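Local coordinates for protein succinyl-CoA ligase (ADP-forming) subunit alpha (Methanosaeta concilii, PDB 6HXI) that combines a succinyl-CoA ligase alpha-type, CoA-binding half with a helical half of the citrate synthase C-terminal family, and binds coenzyme A, at residues K4-N12 and H215-P223; F461-E472 and E517-L528. All blocks are in the same frame, centred on the assembly; numbering follows the deposited sequence.

How the interactions relate
The two contacts lie in different halves of a long chain. Their centres are 95 Å apart, on opposite sides of the chain's centre, and their nearest atoms are about 74 Å apart. Both segments of interaction 1 come before either segment of interaction 2. Interaction 1 packs the N-terminal segment 4-12 onto the end of helix 212-221, in the ligase-like half with its two mixed beta sheets. Interaction 2 belongs to the mainly helical half, where helices 453-466 and 471-480 pack on helix 517-530. The two contacts share no helix or sheet. A bound coenzyme A lies about 7 Å from the Val-525 side chain. The His-215 side chain is about 14 Å from one, so interaction 1 does not line that pocket.

Interaction 1 of 2, residues K4-N12 and H215-P223; sequences KDYVLFDIN and HILRYERNP
Tyr-6 lies against the end of helix 212-221. Its CG stands between the backbone N and the carbonyl carbon (chi1 58°), which sets the ring across Asn-222 and Pro-223, with Arg-221 CB beside Tyr-6 CB. Asn-222 CA sits over one ring face in a CH-pi contact, 3.9 Å from the centroid. Pro-223 CD meets the far end of the ring, 3.5 Å from Tyr-6 OH. The Arg-218 chain bends at chi3 (-54°), and NH1 donates to Tyr-6 O at 2.8 Å, in the guanidinium plane and nearly along the C=O axis. Tyr-6 O also accepts from a water, which in turn accepts from Asn-222 ND2 at 3.0 Å. The contact thus ties the N-terminal segment to a helix of the CoA-ligase family region. Arg-218 NH2 donates to His-215 ND1 at 3.2 Å, and NH1 also forms a salt bridge with Glu-198. These in-plane bonds to Tyr-6 and His-215 fix the rotation of the guanidinium. Leu-8 CD1 covers one of its faces, 3.6 Å from Arg-218 NE. His-215 NE2 is bonded to Ser-210. At the exposed margin, Arg-221 NH1 approaches Asp-5 CB at 3.5 Å, but the Asp-5 carboxylate stays beyond salt-bridge distance.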
loop_
_atom_site.group_PDB
_atom_site.type_symbol
_atom_site.label_atom_id
_atom_site.label_comp_id
_atom_site.label_asym_id
_atom_site.label_seq_id
_atom_site.Cartn_x
_atom_site.Cartn_y
_atom_site.Cartn_z
ATOM N N LYS B 4 48.005 40.175 19.344
ATOM C CA LYS B 4 46.597 39.811 19.238
ATOM C C LYS B 4 46.007 40.241 17.888
ATOM O O LYS B 4 45.415 39.410 17.195
ATOM C CB LYS B 4 45.791 40.373 20.422
ATOM C CG LYS B 4 46.083 39.655 21.743
ATOM C CD LYS B 4 45.801 40.524 22.974
ATOM C CE LYS B 4 46.568 40.066 24.195
ATOM N NZ LYS B 4 46.028 38.795 24.754
ATOM N N ASP B 5 46.184 41.532 17.513
ATOM C CA ASP B 5 45.733 42.124 16.240
ATOM C C ASP B 5 46.427 41.471 15.030
ATOM O O ASP B 5 45.792 41.296 13.988
ATOM C CB ASP B 5 45.971 43.650 16.232
ATOM C CG ASP B 5 45.395 44.388 17.436
ATOM O OD1 ASP B 5 44.156 44.354 17.617
ATOM O OD2 ASP B 5 46.187 45.001 18.198
ATOM N N TYR B 6 47.716 41.099 15.180
ATOM C CA TYR B 6 48.513 40.441 14.152
ATOM C C TYR B 6 48.085 38.982 13.877
ATOM O O TYR B 6 48.369 38.464 12.803
ATOM C CB TYR B 6 50.012 40.530 14.472
ATOM C CG TYR B 6 50.422 39.947 15.809
ATOM C CD1 TYR B 6 50.623 38.579 15.963
ATOM C CD2 TYR B 6 50.702 40.772 16.895
ATOM C CE1 TYR B 6 51.047 38.040 17.175
ATOM C CE2 TYR B 6 51.135 40.244 18.113
ATOM C CZ TYR B 6 51.290 38.875 18.252
ATOM O OH TYR B 6 51.690 38.338 19.445
ATOM N N VAL B 7 47.426 38.322 14.840
ATOM C CA VAL B 7 46.953 36.941 14.681
ATOM C C VAL B 7 45.667 36.914 13.828
ATOM O O VAL B 7 44.658 37.534 14.195
ATOM C CB VAL B 7 46.750 36.198 16.033
ATOM C CG1 VAL B 7 46.246 34.780 15.810
ATOM C CG2 VAL B 7 48.026 36.176 16.858
ATOM N N LEU B 8 45.691 36.179 12.708
ATOM C CA LEU B 8 44.475 36.062 11.906
ATOM C C LEU B 8 43.706 34.871 12.450
ATOM O O LEU B 8 42.572 35.036 12.908
ATOM C CB LEU B 8 44.805 35.897 10.424
ATOM C CG LEU B 8 43.911 36.621 9.409
ATOM C CD1 LEU B 8 44.035 38.139 9.521
ATOM C CD2 LEU B 8 44.302 36.219 8.006
ATOM N N PHE B 9 44.366 33.688 12.493
ATOM C CA PHE B 9 43.793 32.439 13.000
ATOM C C PHE B 9 44.700 31.755 13.946
ATOM O O PHE B 9 45.910 31.735 13.743
ATOM C CB PHE B 9 43.526 31.424 11.891
ATOM C CG PHE B 9 43.110 31.991 10.575
ATOM C CD1 PHE B 9 41.868 32.590 10.423
ATOM C CD2 PHE B 9 43.939 31.891 9.468
ATOM C CE1 PHE B 9 41.475 33.117 9.194
ATOM C CE2 PHE B 9 43.549 32.420 8.236
ATOM C CZ PHE B 9 42.324 33.042 8.113
ATOM N N ASP B 10 44.107 31.080 14.914
ATOM C CA ASP B 10 44.832 30.258 15.864
ATOM C C ASP B 10 44.105 28.925 16.038
ATOM O O ASP B 10 43.139 28.625 15.318
ATOM C CB ASP B 10 45.071 30.996 17.202
ATOM C CG ASP B 10 43.843 31.581 17.886
ATOM O OD1 ASP B 10 42.807 30.866 17.983
ATOM O OD2 ASP B 10 43.942 32.722 18.408
ATOM N N ILE B 11 44.577 28.133 16.999
ATOM C CA ILE B 11 44.054 26.825 17.318
ATOM C C ILE B 11 42.661 26.926 17.973
ATOM O O ILE B 11 41.990 25.912 18.098
ATOM C CB ILE B 11 45.119 26.048 18.144
ATOM C CG1 ILE B 11 44.911 24.525 18.021
ATOM C CG2 ILE B 11 45.202 26.524 19.598
ATOM C CD1 ILE B 11 46.186 23.670 17.882
ATOM N N ASN B 12 42.221 28.143 18.362
ATOM C CA ASN B 12 40.892 28.349 18.957
ATOM C C ASN B 12 39.891 29.008 17.986
ATOM O O ASN B 12 38.731 29.234 18.355
ATOM C CB ASN B 12 40.979 29.116 20.278
ATOM C CG ASN B 12 41.820 28.425 21.321
ATOM O OD1 ASN B 12 41.488 27.335 21.803
ATOM N ND2 ASN B 12 42.946 29.040 21.669
ATOM N N HIS B 215 49.012 41.695 5.276
ATOM C CA HIS B 215 49.488 40.435 5.830
ATOM C C HIS B 215 50.954 40.494 6.188
ATOM O O HIS B 215 51.285 40.022 7.265
ATOM C CB HIS B 215 49.149 39.251 4.920
ATOM C CG HIS B 215 47.693 39.229 4.540
ATOM N ND1 HIS B 215 46.719 38.826 5.436
ATOM C CD2 HIS B 215 47.090 39.642 3.404
ATOM C CE1 HIS B 215 45.561 38.983 4.817
ATOM N NE2 HIS B 215 45.730 39.462 3.588
ATOM N N ILE B 216 51.821 41.133 5.349
ATOM C CA ILE B 216 53.260 41.270 5.631
ATOM C C ILE B 216 53.486 42.046 6.942
ATOM O O ILE B 216 54.361 41.670 7.739
ATOM C CB ILE B 216 54.081 41.838 4.430
ATOM C CG1 ILE B 216 54.128 40.811 3.280
ATOM C CG2 ILE B 216 55.515 42.229 4.862
ATOM C CD1 ILE B 216 54.747 41.278 1.952
ATOM N N LEU B 217 52.661 43.094 7.177
ATOM C CA LEU B 217 52.726 43.917 8.393
ATOM C C LEU B 217 52.330 43.137 9.632
ATOM O O LEU B 217 52.897 43.381 10.689
ATOM C CB LEU B 217 51.917 45.220 8.278
ATOM C CG LEU B 217 52.465 46.277 7.333
ATOM C CD1 LEU B 217 51.556 47.490 7.306
ATOM C CD2 LEU B 217 53.881 46.683 7.705
ATOM N N ARG B 218 51.391 42.181 9.501
ATOM C CA ARG B 218 50.998 41.305 10.601
ATOM C C ARG B 218 52.159 40.354 10.936
ATOM O O ARG B 218 52.391 40.088 12.111
ATOM C CB ARG B 218 49.774 40.463 10.244
ATOM C CG ARG B 218 48.438 41.183 10.240
ATOM C CD ARG B 218 47.277 40.201 10.140
ATOM N NE ARG B 218 47.378 39.295 8.990
ATOM C CZ ARG B 218 47.813 38.040 9.050
ATOM N NH1 ARG B 218 48.224 37.527 10.202
ATOM N NH2 ARG B 218 47.876 37.300 7.955
ATOM N N TYR B 219 52.866 39.823 9.915
ATOM C CA TYR B 219 53.997 38.921 10.121
ATOM C C TYR B 219 55.138 39.638 10.833
ATOM O O TYR B 219 55.853 39.005 11.611
ATOM C CB TYR B 219 54.506 38.346 8.789
ATOM C CG TYR B 219 53.479 37.625 7.940
ATOM C CD1 TYR B 219 52.355 37.031 8.517
ATOM C CD2 TYR B 219 53.662 37.476 6.569
ATOM C CE1 TYR B 219 51.417 36.357 7.740
ATOM C CE2 TYR B 219 52.731 36.792 5.784
ATOM C CZ TYR B 219 51.618 36.223 6.376
ATOM O OH TYR B 219 50.708 35.548 5.602
ATOM N N GLU B 220 55.303 40.960 10.563
ATOM C CA GLU B 220 56.332 41.830 11.146
ATOM C C GLU B 220 56.124 42.057 12.644
ATOM O O GLU B 220 57.103 42.276 13.376
ATOM C CB GLU B 220 56.364 43.180 10.429
ATOM C CG GLU B 220 57.678 43.463 9.720
ATOM C CD GLU B 220 58.882 43.804 10.586
ATOM O OE1 GLU B 220 58.852 44.839 11.290
ATOM O OE2 GLU B 220 59.893 43.073 10.492
ATOM N N ARG B 221 54.849 42.030 13.089
ATOM C CA ARG B 221 54.452 42.211 14.482
ATOM C C ARG B 221 54.477 40.885 15.253
ATOM O O ARG B 221 54.747 40.899 16.460
ATOM C CB ARG B 221 53.059 42.845 14.578
ATOM C CG ARG B 221 52.998 44.329 14.180
ATOM C CD ARG B 221 51.619 44.929 14.457
ATOM N NE ARG B 221 50.555 44.304 13.654
ATOM C CZ ARG B 221 49.252 44.454 13.876
ATOM N NH1 ARG B 221 48.824 45.205 14.882
ATOM N NH2 ARG B 221 48.367 43.849 13.095
ATOM N N ASN B 222 54.207 39.749 14.565
ATOM C CA ASN B 222 54.188 38.417 15.171
ATOM C C ASN B 222 55.578 37.943 15.617
ATOM O O ASN B 222 56.455 37.766 14.774
ATOM C CB ASN B 222 53.517 37.384 14.239
ATOM C CG ASN B 222 53.035 36.113 14.923
ATOM O OD1 ASN B 222 53.486 35.718 16.011
ATOM N ND2 ASN B 222 52.117 35.414 14.270
ATOM N N PRO B 223 55.785 37.705 16.936
ATOM C CA PRO B 223 57.110 37.234 17.410
ATOM C C PRO B 223 57.509 35.838 16.927
ATOM O O PRO B 223 58.696 35.573 16.773
ATOM C CB PRO B 223 56.989 37.266 18.941
ATOM C CG PRO B 223 55.741 38.031 19.240
ATOM C CD PRO B 223 54.842 37.873 18.060
HETATM O O HOH W 1 50.550 36.962 12.196
#

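Interaction 2 of 2, residues F461-E472 and E517-L528; sequences FKRAQETGLAPE and ELLNYALQVEEL
Tyr-521 reaches from helix 517-530 into the bend between helices 453-466 and 471-480. Its CG is anti to the backbone N (chi1 -176°), and the ring enters a hole formed by Phe-461, Ala-464, Gln-465 and Pro-471. Gln-465 CB stands over the ring centre, 3.9 Å from the centroid and 9° off the normal. The hydroxyl donates to Leu-469 O at 2.8 Å, from above the carbonyl plane. This bond ties the ring's tip to the linker between the two helices. Ala-464 CB presses on the same hydroxyl at 3.4 Å.

Two more knobs tighten the interior. Phe-461 fits among Leu-518, Tyr-521, Ala-522 and Val-525, and CE2 lies 3.9 Å from Val-525 CB. Its ring also meets Phe-474 edge-to-face. Pro-471 fills the next hole, with CG 3.6 Å from Gln-524 CB and CB against Val-525 CG2. Beside it, Leu-528 CD1 rests on the first turn of helix 471-480, 3.5 Å from Glu-472 N, with Glu-472 CG alongside. Leu-528 also packs on Lys-228 of a neighbouring citrate lyase chain.

The outer margin is looser. Gln-465 NE2 lies 3.3 Å from Glu-517 CD, yet its angle to OE1 is too poor for a hydrogen bond. Glu-472 and Gln-524 are exposed here. Segments 461-466 and 517-528 cross at 93°, and with Pro-471 of the next helix the knobs interlock with 517-528, as in the helical C-terminal domain of the citrate synthase family.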
loop_
_atom_site.group_PDB
_atom_site.type_symbol
_atom_site.label_atom_id
_atom_site.label_comp_id
_atom_site.label_asym_id
_atom_site.label_seq_id
_atom_site.Cartn_x
_atom_site.Cartn_y
_atom_site.Cartn_z
ATOM N N PHE B 461 -6.032 -24.308 -17.720
ATOM C CA PHE B 461 -6.173 -24.688 -19.133
ATOM C C PHE B 461 -4.860 -25.248 -19.686
ATOM O O PHE B 461 -4.893 -26.252 -20.382
ATOM C CB PHE B 461 -6.712 -23.530 -19.993
ATOM C CG PHE B 461 -8.211 -23.329 -19.890
ATOM C CD1 PHE B 461 -8.771 -22.681 -18.792
ATOM C CD2 PHE B 461 -9.064 -23.835 -20.858
ATOM C CE1 PHE B 461 -10.158 -22.510 -18.693
ATOM C CE2 PHE B 461 -10.455 -23.651 -20.758
ATOM C CZ PHE B 461 -10.985 -22.978 -19.690
ATOM N N LYS B 462 -3.708 -24.623 -19.364
ATOM C CA LYS B 462 -2.398 -25.087 -19.851
ATOM C C LYS B 462 -2.147 -26.548 -19.393
ATOM O O LYS B 462 -1.805 -27.394 -20.208
ATOM C CB LYS B 462 -1.265 -24.152 -19.378
ATOM C CG LYS B 462 0.005 -24.290 -20.171
ATOM C CD LYS B 462 1.248 -23.873 -19.413
ATOM C CE LYS B 462 2.427 -24.183 -20.300
ATOM N NZ LYS B 462 3.572 -24.786 -19.571
ATOM N N ARG B 463 -2.360 -26.831 -18.105
ATOM C CA ARG B 463 -2.179 -28.153 -17.503
ATOM C C ARG B 463 -3.071 -29.210 -18.183
ATOM O O ARG B 463 -2.561 -30.227 -18.636
ATOM C CB ARG B 463 -2.419 -28.079 -15.981
ATOM C CG ARG B 463 -2.375 -29.433 -15.273
ATOM C CD ARG B 463 -3.039 -29.407 -13.907
ATOM N NE ARG B 463 -4.434 -28.952 -13.956
ATOM C CZ ARG B 463 -5.485 -29.724 -14.223
ATOM N NH1 ARG B 463 -5.321 -31.015 -14.486
ATOM N NH2 ARG B 463 -6.706 -29.208 -14.239
ATOM N N ALA B 464 -4.360 -28.946 -18.331
ATOM C CA ALA B 464 -5.279 -29.877 -18.969
ATOM C C ALA B 464 -4.820 -30.242 -20.368
ATOM O O ALA B 464 -4.675 -31.420 -20.671
ATOM C CB ALA B 464 -6.685 -29.290 -19.005
ATOM N N GLN B 465 -4.545 -29.226 -21.205
ATOM C CA GLN B 465 -4.126 -29.370 -22.583
ATOM C C GLN B 465 -2.762 -30.037 -22.700
ATOM O O GLN B 465 -2.578 -30.820 -23.622
ATOM C CB GLN B 465 -4.153 -27.995 -23.252
ATOM C CG GLN B 465 -4.132 -28.009 -24.781
ATOM C CD GLN B 465 -2.830 -27.589 -25.403
ATOM O OE1 GLN B 465 -1.935 -27.030 -24.763
ATOM N NE2 GLN B 465 -2.722 -27.808 -26.692
ATOM N N GLU B 466 -1.832 -29.770 -21.760
ATOM C CA GLU B 466 -0.472 -30.352 -21.738
ATOM C C GLU B 466 -0.533 -31.844 -21.392
ATOM O O GLU B 466 -0.054 -32.682 -22.165
ATOM C CB GLU B 466 0.427 -29.670 -20.678
ATOM C CG GLU B 466 1.256 -28.488 -21.137
ATOM C CD GLU B 466 2.040 -27.844 -20.007
ATOM O OE1 GLU B 466 3.216 -27.487 -20.234
ATOM O OE2 GLU B 466 1.490 -27.722 -18.887
ATOM N N THR B 467 -1.133 -32.166 -20.213
ATOM C CA THR B 467 -1.274 -33.533 -19.695
ATOM C C THR B 467 -2.135 -34.422 -20.621
ATOM O O THR B 467 -2.333 -35.603 -20.333
ATOM C CB THR B 467 -1.747 -33.533 -18.234
ATOM O OG1 THR B 467 -3.096 -33.070 -18.158
ATOM C CG2 THR B 467 -0.838 -32.710 -17.320
ATOM N N GLY B 468 -2.604 -33.856 -21.722
ATOM C CA GLY B 468 -3.378 -34.573 -22.721
ATOM C C GLY B 468 -4.860 -34.761 -22.469
ATOM O O GLY B 468 -5.541 -35.345 -23.321
ATOM N N LEU B 469 -5.396 -34.277 -21.311
ATOM C CA LEU B 469 -6.832 -34.383 -20.967
ATOM C C LEU B 469 -7.727 -33.930 -22.117
ATOM O O LEU B 469 -7.500 -32.860 -22.680
ATOM C CB LEU B 469 -7.182 -33.544 -19.728
ATOM C CG LEU B 469 -6.620 -33.952 -18.376
ATOM C CD1 LEU B 469 -7.075 -32.994 -17.313
ATOM C CD2 LEU B 469 -7.043 -35.364 -17.994
ATOM N N ALA B 470 -8.719 -34.752 -22.502
ATOM C CA ALA B 470 -9.662 -34.327 -23.532
ATOM C C ALA B 470 -10.554 -33.223 -22.878
ATOM O O ALA B 470 -10.767 -33.293 -21.665
ATOM C CB ALA B 470 -10.511 -35.504 -23.990
ATOM N N PRO B 471 -11.014 -32.172 -23.616
ATOM C CA PRO B 471 -11.859 -31.134 -22.988
ATOM C C PRO B 471 -12.948 -31.663 -22.047
ATOM O O PRO B 471 -13.131 -31.109 -20.964
ATOM C CB PRO B 471 -12.455 -30.399 -24.186
ATOM C CG PRO B 471 -11.444 -30.564 -25.246
ATOM C CD PRO B 471 -10.855 -31.918 -25.063
ATOM N N GLU B 472 -13.599 -32.786 -22.421
ATOM C CA GLU B 472 -14.654 -33.481 -21.650
ATOM C C GLU B 472 -14.116 -33.975 -20.315
ATOM O O GLU B 472 -14.770 -33.787 -19.300
ATOM C CB GLU B 472 -15.260 -34.666 -22.441
ATOM C CG GLU B 472 -15.642 -34.378 -23.892
ATOM C CD GLU B 472 -14.495 -34.315 -24.887
ATOM O OE1 GLU B 472 -13.795 -35.340 -25.056
ATOM O OE2 GLU B 472 -14.297 -33.236 -25.496
ATOM N N GLU B 517 -3.359 -22.618 -30.242
ATOM C CA GLU B 517 -3.612 -23.999 -29.793
ATOM C C GLU B 517 -4.392 -24.067 -28.459
ATOM O O GLU B 517 -5.355 -24.837 -28.342
ATOM C CB GLU B 517 -2.284 -24.752 -29.678
ATOM C CG GLU B 517 -2.413 -26.272 -29.703
ATOM C CD GLU B 517 -1.144 -27.078 -29.465
ATOM O OE1 GLU B 517 -0.250 -26.602 -28.723
ATOM O OE2 GLU B 517 -1.079 -28.223 -29.967
ATOM N N LEU B 518 -3.990 -23.251 -27.460
ATOM C CA LEU B 518 -4.686 -23.269 -26.187
ATOM C C LEU B 518 -6.059 -22.605 -26.321
ATOM O O LEU B 518 -7.020 -23.049 -25.673
ATOM C CB LEU B 518 -3.824 -22.712 -25.064
ATOM C CG LEU B 518 -4.338 -22.963 -23.637
ATOM C CD1 LEU B 518 -4.529 -24.443 -23.349
ATOM C CD2 LEU B 518 -3.449 -22.291 -22.613
ATOM N N LEU B 519 -6.187 -21.644 -27.268
ATOM C CA LEU B 519 -7.487 -21.037 -27.527
ATOM C C LEU B 519 -8.441 -22.047 -28.180
ATOM O O LEU B 519 -9.596 -22.133 -27.761
ATOM C CB LEU B 519 -7.403 -19.722 -28.309
ATOM C CG LEU B 519 -8.756 -19.122 -28.745
ATOM C CD1 LEU B 519 -9.519 -18.521 -27.552
ATOM C CD2 LEU B 519 -8.559 -18.089 -29.829
ATOM N N ASN B 520 -7.937 -22.876 -29.118
ATOM C CA ASN B 520 -8.771 -23.886 -29.765
ATOM C C ASN B 520 -9.277 -24.925 -28.749
ATOM O O ASN B 520 -10.452 -25.293 -28.782
ATOM C CB ASN B 520 -8.087 -24.517 -30.985
ATOM C CG ASN B 520 -7.766 -23.557 -32.127
ATOM O OD1 ASN B 520 -8.443 -22.541 -32.375
ATOM N ND2 ASN B 520 -6.716 -23.881 -32.868
ATOM N N TYR B 521 -8.416 -25.326 -27.800
ATOM C CA TYR B 521 -8.787 -26.223 -26.701
ATOM C C TYR B 521 -9.831 -25.508 -25.823
ATOM O O TYR B 521 -10.874 -26.079 -25.501
ATOM C CB TYR B 521 -7.515 -26.567 -25.878
ATOM C CG TYR B 521 -7.738 -27.575 -24.760
ATOM C CD1 TYR B 521 -7.628 -28.946 -24.996
ATOM C CD2 TYR B 521 -8.049 -27.159 -23.467
ATOM C CE1 TYR B 521 -7.834 -29.874 -23.979
ATOM C CE2 TYR B 521 -8.260 -28.083 -22.439
ATOM C CZ TYR B 521 -8.164 -29.439 -22.704
ATOM O OH TYR B 521 -8.389 -30.356 -21.706
ATOM N N ALA B 522 -9.560 -24.238 -25.468
ATOM C CA ALA B 522 -10.455 -23.463 -24.606
ATOM C C ALA B 522 -11.858 -23.370 -25.156
ATOM O O ALA B 522 -12.806 -23.512 -24.376
ATOM C CB ALA B 522 -9.895 -22.084 -24.327
ATOM N N LEU B 523 -11.983 -23.157 -26.494
ATOM C CA LEU B 523 -13.255 -23.074 -27.202
ATOM C C LEU B 523 -13.971 -24.432 -27.233
ATOM O O LEU B 523 -15.183 -24.427 -27.288
ATOM C CB LEU B 523 -13.123 -22.472 -28.639
ATOM C CG LEU B 523 -12.614 -21.009 -28.748
ATOM C CD1 LEU B 523 -12.344 -20.638 -30.174
ATOM C CD2 LEU B 523 -13.593 -20.021 -28.134
ATOM N N GLN B 524 -13.238 -25.576 -27.194
ATOM C CA GLN B 524 -13.819 -26.924 -27.108
ATOM C C GLN B 524 -14.410 -27.107 -25.711
ATOM O O GLN B 524 -15.489 -27.675 -25.597
ATOM C CB GLN B 524 -12.773 -28.032 -27.378
ATOM C CG GLN B 524 -12.430 -28.245 -28.845
ATOM C CD GLN B 524 -11.381 -29.336 -29.016
ATOM O OE1 GLN B 524 -10.172 -29.134 -28.799
ATOM N NE2 GLN B 524 -11.813 -30.527 -29.408
ATOM N N VAL B 525 -13.685 -26.648 -24.642
ATOM C CA VAL B 525 -14.140 -26.678 -23.233
ATOM C C VAL B 525 -15.432 -25.825 -23.088
ATOM O O VAL B 525 -16.393 -26.267 -22.427
ATOM C CB VAL B 525 -13.053 -26.209 -22.229
ATOM C CG1 VAL B 525 -13.639 -26.028 -20.831
ATOM C CG2 VAL B 525 -11.859 -27.160 -22.207
ATOM N N GLU B 526 -15.434 -24.609 -23.716
ATOM C CA GLU B 526 -16.564 -23.675 -23.722
ATOM C C GLU B 526 -17.837 -24.269 -24.363
ATOM O O GLU B 526 -18.939 -24.002 -23.879
ATOM C CB GLU B 526 -16.156 -22.366 -24.396
ATOM C CG GLU B 526 -17.139 -21.215 -24.222
ATOM C CD GLU B 526 -17.022 -20.151 -25.297
ATOM O OE1 GLU B 526 -16.704 -20.504 -26.457
ATOM O OE2 GLU B 526 -17.232 -18.961 -24.972
ATOM N N GLU B 527 -17.693 -25.086 -25.425
ATOM C CA GLU B 527 -18.833 -25.733 -26.082
ATOM C C GLU B 527 -19.509 -26.666 -25.113
ATOM O O GLU B 527 -20.736 -26.690 -25.052
ATOM C CB GLU B 527 -18.418 -26.485 -27.349
ATOM C CG GLU B 527 -18.188 -25.565 -28.528
ATOM C CD GLU B 527 -17.901 -26.300 -29.820
ATOM O OE1 GLU B 527 -16.711 -26.536 -30.130
ATOM O OE2 GLU B 527 -18.879 -26.628 -30.531
ATOM N N LEU B 528 -18.706 -27.365 -24.290
ATOM C CA LEU B 528 -19.203 -28.256 -23.239
ATOM C C LEU B 528 -19.890 -27.509 -22.076
ATOM O O LEU B 528 -20.941 -27.953 -21.619
ATOM C CB LEU B 528 -18.066 -29.146 -22.722
ATOM C CG LEU B 528 -17.534 -30.138 -23.750
ATOM C CD1 LEU B 528 -16.225 -30.649 -23.336
ATOM C CD2 LEU B 528 -18.505 -31.313 -23.937
#